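Local coordinates for odorant binding protein, antennal (Anopheles gambiae, PDB 3R1P), which probably binds odorant molecules in mosquito antennae, as an all-helical, secreted member of the PBP/GOBP family, and here holds a palmitic acid, at residues 9-21 and 116-127. Numbering follows the deposited sequence.
With PLM (palmitic acid), chain G.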
# COMPACT_ATOMS: atom_id res chain seq x y z
N ARG A 9 -11.78 -13.36 -9.10
CA ARG A 9 -11.43 -11.99 -8.76
C ARG A 9 -12.58 -11.35 -7.97
O ARG A 9 -13.73 -11.78 -8.13
CB ARG A 9 -11.12 -11.19 -10.02
N TYR A 10 -12.29 -10.35 -7.10
CA TYR A 10 -10.97 -9.76 -6.84
C TYR A 10 -10.11 -10.45 -5.77
O TYR A 10 -8.91 -10.16 -5.66
CB TYR A 10 -11.20 -8.29 -6.45
CG TYR A 10 -11.62 -7.42 -7.62
CD1 TYR A 10 -10.67 -6.81 -8.44
CD2 TYR A 10 -12.96 -7.20 -7.90
CE1 TYR A 10 -11.04 -6.02 -9.51
CE2 TYR A 10 -13.35 -6.39 -8.97
CZ TYR A 10 -12.39 -5.80 -9.77
OH TYR A 10 -12.73 -5.00 -10.83
N LYS A 11 -10.74 -11.31 -4.94
CA LYS A 11 -10.12 -11.99 -3.80
C LYS A 11 -8.90 -12.90 -4.11
O LYS A 11 -7.91 -12.80 -3.38
CB LYS A 11 -11.16 -12.67 -2.91
CG LYS A 11 -10.65 -13.12 -1.54
CD LYS A 11 -10.88 -12.09 -0.44
CE LYS A 11 -10.24 -12.54 0.85
NZ LYS A 11 -9.67 -11.39 1.60
N LYS A 12 -8.97 -13.74 -5.17
CA LYS A 12 -7.84 -14.62 -5.54
C LYS A 12 -6.56 -13.81 -5.83
O LYS A 12 -5.54 -14.08 -5.18
CB LYS A 12 -8.20 -15.54 -6.71
CG LYS A 12 -9.24 -16.60 -6.39
CD LYS A 12 -8.67 -18.00 -6.55
CE LYS A 12 -9.04 -18.68 -7.85
NZ LYS A 12 -8.57 -17.94 -9.06
N PRO A 13 -6.56 -12.80 -6.75
CA PRO A 13 -5.31 -12.07 -7.01
C PRO A 13 -4.68 -11.35 -5.82
O PRO A 13 -3.46 -11.36 -5.69
CB PRO A 13 -5.68 -11.07 -8.11
CG PRO A 13 -6.93 -11.59 -8.70
CD PRO A 13 -7.65 -12.32 -7.63
N ALA A 14 -5.50 -10.72 -4.97
CA ALA A 14 -5.03 -9.95 -3.81
C ALA A 14 -4.37 -10.79 -2.73
O ALA A 14 -3.45 -10.29 -2.07
CB ALA A 14 -6.18 -9.15 -3.22
N LYS A 15 -4.83 -12.05 -2.54
CA LYS A 15 -4.27 -12.99 -1.55
C LYS A 15 -2.85 -13.40 -1.95
O LYS A 15 -1.96 -13.49 -1.11
CB LYS A 15 -5.20 -14.23 -1.38
CG LYS A 15 -6.51 -13.96 -0.62
CD LYS A 15 -6.35 -13.20 0.73
CE LYS A 15 -5.40 -13.86 1.72
NZ LYS A 15 -5.25 -13.06 2.96
N MET A 16 -2.68 -13.62 -3.27
CA MET A 16 -1.47 -13.94 -4.04
C MET A 16 -0.43 -12.83 -3.80
O MET A 16 0.76 -13.10 -3.67
CB MET A 16 -1.87 -13.85 -5.51
CG MET A 16 -1.70 -15.06 -6.30
SD MET A 16 -2.14 -14.62 -7.99
CE MET A 16 -1.14 -15.63 -8.80
N LEU A 17 -0.91 -11.55 -3.83
CA LEU A 17 -0.14 -10.32 -3.66
C LEU A 17 0.32 -10.12 -2.20
O LEU A 17 1.46 -9.73 -1.98
CB LEU A 17 -1.04 -9.15 -4.12
CG LEU A 17 -0.41 -7.89 -4.71
CD1 LEU A 17 0.18 -8.14 -6.06
CD2 LEU A 17 -1.46 -6.82 -4.91
N HIS A 18 -0.56 -10.42 -1.22
CA HIS A 18 -0.31 -10.30 0.22
C HIS A 18 0.84 -11.19 0.74
O HIS A 18 1.65 -10.73 1.55
CB HIS A 18 -1.62 -10.62 0.98
CG HIS A 18 -1.48 -10.68 2.47
ND1 HIS A 18 -1.32 -9.53 3.22
CD2 HIS A 18 -1.50 -11.75 3.29
CE1 HIS A 18 -1.23 -9.94 4.48
NE2 HIS A 18 -1.34 -11.26 4.57
N GLU A 19 0.87 -12.47 0.31
CA GLU A 19 1.87 -13.46 0.71
C GLU A 19 3.30 -13.14 0.25
O GLU A 19 4.24 -13.33 1.02
CB GLU A 19 1.44 -14.88 0.30
CG GLU A 19 0.27 -15.40 1.11
CD GLU A 19 0.31 -16.85 1.58
OE1 GLU A 19 1.24 -17.60 1.21
OE2 GLU A 19 -0.64 -17.24 2.30
N ILE A 20 3.45 -12.63 -0.98
CA ILE A 20 4.77 -12.24 -1.51
C ILE A 20 5.34 -11.04 -0.74
O ILE A 20 6.50 -11.06 -0.34
CB ILE A 20 4.74 -12.03 -3.04
CG1 ILE A 20 4.59 -13.37 -3.76
CG2 ILE A 20 5.98 -11.27 -3.56
CD1 ILE A 20 3.84 -13.28 -4.98
N CYS A 21 4.49 -10.02 -0.52
CA CYS A 21 4.91 -8.82 0.17
C CYS A 21 5.20 -8.92 1.65
O CYS A 21 6.03 -8.16 2.15
CB CYS A 21 4.03 -7.63 -0.21
SG CYS A 21 4.10 -7.24 -1.97
N GLU A 116 -12.08 3.17 3.49
CA GLU A 116 -11.24 2.71 2.38
C GLU A 116 -10.10 1.83 2.85
O GLU A 116 -9.91 0.76 2.27
CB GLU A 116 -10.77 3.84 1.45
CG GLU A 116 -10.35 5.13 2.13
CD GLU A 116 -10.50 6.38 1.30
OE1 GLU A 116 -11.19 6.34 0.26
OE2 GLU A 116 -9.95 7.43 1.71
N VAL A 117 -9.40 2.24 3.93
CA VAL A 117 -8.32 1.44 4.51
C VAL A 117 -8.86 0.04 4.90
O VAL A 117 -8.26 -0.96 4.51
CB VAL A 117 -7.58 2.15 5.68
CG1 VAL A 117 -6.49 1.27 6.29
CG2 VAL A 117 -6.98 3.48 5.22
N ILE A 118 -10.01 -0.01 5.61
CA ILE A 118 -10.65 -1.25 6.07
C ILE A 118 -10.98 -2.21 4.90
O ILE A 118 -10.68 -3.41 4.99
CB ILE A 118 -11.88 -0.95 6.99
CG1 ILE A 118 -11.42 -0.33 8.33
CG2 ILE A 118 -12.71 -2.22 7.26
CD1 ILE A 118 -12.56 0.26 9.25
N LYS A 119 -11.56 -1.69 3.81
CA LYS A 119 -11.91 -2.47 2.62
C LYS A 119 -10.69 -3.15 2.00
O LYS A 119 -10.75 -4.36 1.75
CB LYS A 119 -12.66 -1.61 1.60
CG LYS A 119 -14.12 -1.38 1.99
CD LYS A 119 -14.82 -0.43 1.02
CE LYS A 119 -16.23 -0.10 1.47
NZ LYS A 119 -16.93 0.74 0.47
N PHE A 120 -9.58 -2.40 1.80
CA PHE A 120 -8.33 -2.95 1.27
C PHE A 120 -7.70 -3.91 2.29
O PHE A 120 -7.15 -4.95 1.91
CB PHE A 120 -7.34 -1.84 0.89
CG PHE A 120 -7.69 -1.15 -0.40
CD1 PHE A 120 -7.46 -1.77 -1.63
CD2 PHE A 120 -8.25 0.13 -0.40
CE1 PHE A 120 -7.79 -1.13 -2.82
CE2 PHE A 120 -8.59 0.76 -1.59
CZ PHE A 120 -8.35 0.13 -2.79
N CYS A 121 -7.83 -3.57 3.60
CA CYS A 121 -7.34 -4.39 4.70
C CYS A 121 -7.98 -5.78 4.65
O CYS A 121 -7.26 -6.77 4.67
CB CYS A 121 -7.59 -3.70 6.04
SG CYS A 121 -7.02 -4.63 7.48
N HIS A 122 -9.32 -5.84 4.53
CA HIS A 122 -10.08 -7.09 4.45
C HIS A 122 -9.72 -7.93 3.21
O HIS A 122 -9.51 -9.13 3.33
CB HIS A 122 -11.59 -6.82 4.46
CG HIS A 122 -12.13 -6.31 5.76
ND1 HIS A 122 -13.43 -5.86 5.86
CD2 HIS A 122 -11.53 -6.17 6.97
CE1 HIS A 122 -13.60 -5.49 7.12
NE2 HIS A 122 -12.47 -5.65 7.83
N LEU A 123 -9.66 -7.27 2.04
CA LEU A 123 -9.37 -7.91 0.75
C LEU A 123 -8.02 -8.63 0.73
O LEU A 123 -7.93 -9.77 0.26
CB LEU A 123 -9.44 -6.87 -0.38
CG LEU A 123 -9.13 -7.38 -1.80
CD1 LEU A 123 -10.23 -8.31 -2.31
CD2 LEU A 123 -8.89 -6.23 -2.75
N LEU A 124 -6.98 -7.96 1.23
CA LEU A 124 -5.61 -8.45 1.23
C LEU A 124 -5.31 -9.36 2.44
O LEU A 124 -4.68 -10.42 2.23
CB LEU A 124 -4.65 -7.25 1.33
CG LEU A 124 -4.50 -6.38 0.10
CD1 LEU A 124 -4.06 -4.98 0.47
CD2 LEU A 124 -3.52 -7.02 -0.90
N VAL A 125 -5.70 -8.89 3.62
CA VAL A 125 -5.28 -9.51 4.88
C VAL A 125 -6.16 -10.65 5.44
O VAL A 125 -5.58 -11.58 5.99
CB VAL A 125 -4.82 -8.41 5.87
CG1 VAL A 125 -4.10 -8.99 7.06
CG2 VAL A 125 -3.91 -7.38 5.16
N LEU A 126 -7.49 -10.66 5.30
CA LEU A 126 -8.29 -11.77 5.84
C LEU A 126 -8.40 -12.93 4.85
O LEU A 126 -8.08 -12.77 3.67
CB LEU A 126 -9.69 -11.30 6.29
CG LEU A 126 -9.77 -10.12 7.24
CD1 LEU A 126 -11.19 -9.68 7.43
CD2 LEU A 126 -9.08 -10.40 8.57
N GLU A 127 -8.90 -14.09 5.34
CA GLU A 127 -9.10 -15.30 4.53
C GLU A 127 -10.18 -15.08 3.46
O GLU A 127 -10.10 -15.69 2.38
CB GLU A 127 -9.53 -16.48 5.42
CG GLU A 127 -8.46 -17.05 6.32
CD GLU A 127 -8.90 -18.23 7.16
OE1 GLU A 127 -9.77 -19.01 6.70
OE2 GLU A 127 -8.37 -18.39 8.29
OXT GLU A 127 -11.13 -14.30 3.72
C1 PLM G . -6.42 -7.30 -8.97
O1 PLM G . -7.24 -7.98 -9.62
O2 PLM G . -5.33 -6.93 -9.48
C2 PLM G . -6.76 -6.91 -7.54
C3 PLM G . -5.64 -6.13 -6.85
C4 PLM G . -6.15 -5.30 -5.67
C5 PLM G . -5.04 -5.04 -4.64
C6 PLM G . -5.01 -3.58 -4.17
C7 PLM G . -3.70 -3.25 -3.46
C8 PLM G . -3.56 -1.75 -3.20
C9 PLM G . -3.07 -1.45 -1.79
CA PLM G . -3.30 0.02 -1.43
CB PLM G . -3.03 0.29 0.05
CC PLM G . -4.24 -0.07 0.90
CD PLM G . -4.38 0.85 2.12
CE PLM G . -3.43 0.52 3.28
CF PLM G . -2.77 -0.86 3.19
CG PLM G . -3.70 -1.95 3.70
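K11 and K15, one turn apart on helix 11-25, close over the C-terminal end of helix 114-125, a worked example of lysines satisfying the carbonyls left over where a helix ends, here within the all-helical, disulfide-linked PBP/GOBP fold. Segments 11-21 and 116-125 cross at -81°. K11 NZ donates to L123 O at 2.7 Å and to L126 O, while K15 NZ donates to L124 O at 2.8 Å and to L126 O. That shared carbonyl is gripped from opposite faces of its plane, and the helix dipole would probably favour both charges. A long salt bridge joins K11 NZ to E127 OXT, at 3.9 Å. K15 gets there by folding its chain at chi2 and chi3 (-49° and -56°).

Apolar packing fills the crossing: A14 CB sits against L123 CG at 3.7 Å, with L124 CD2 roughly perpendicular to that direction. L123 and F120 touch the palmitic acid chain, and Y10 and P13 approach its carboxyl end, so this crossing forms part of the pocket wall.

The H18 ring, held by hydrogen bonds to Y49 and E29, takes V125 CA over one face in a CH-pi contact; on that face L124 O lies 3.2 Å from H18 CG.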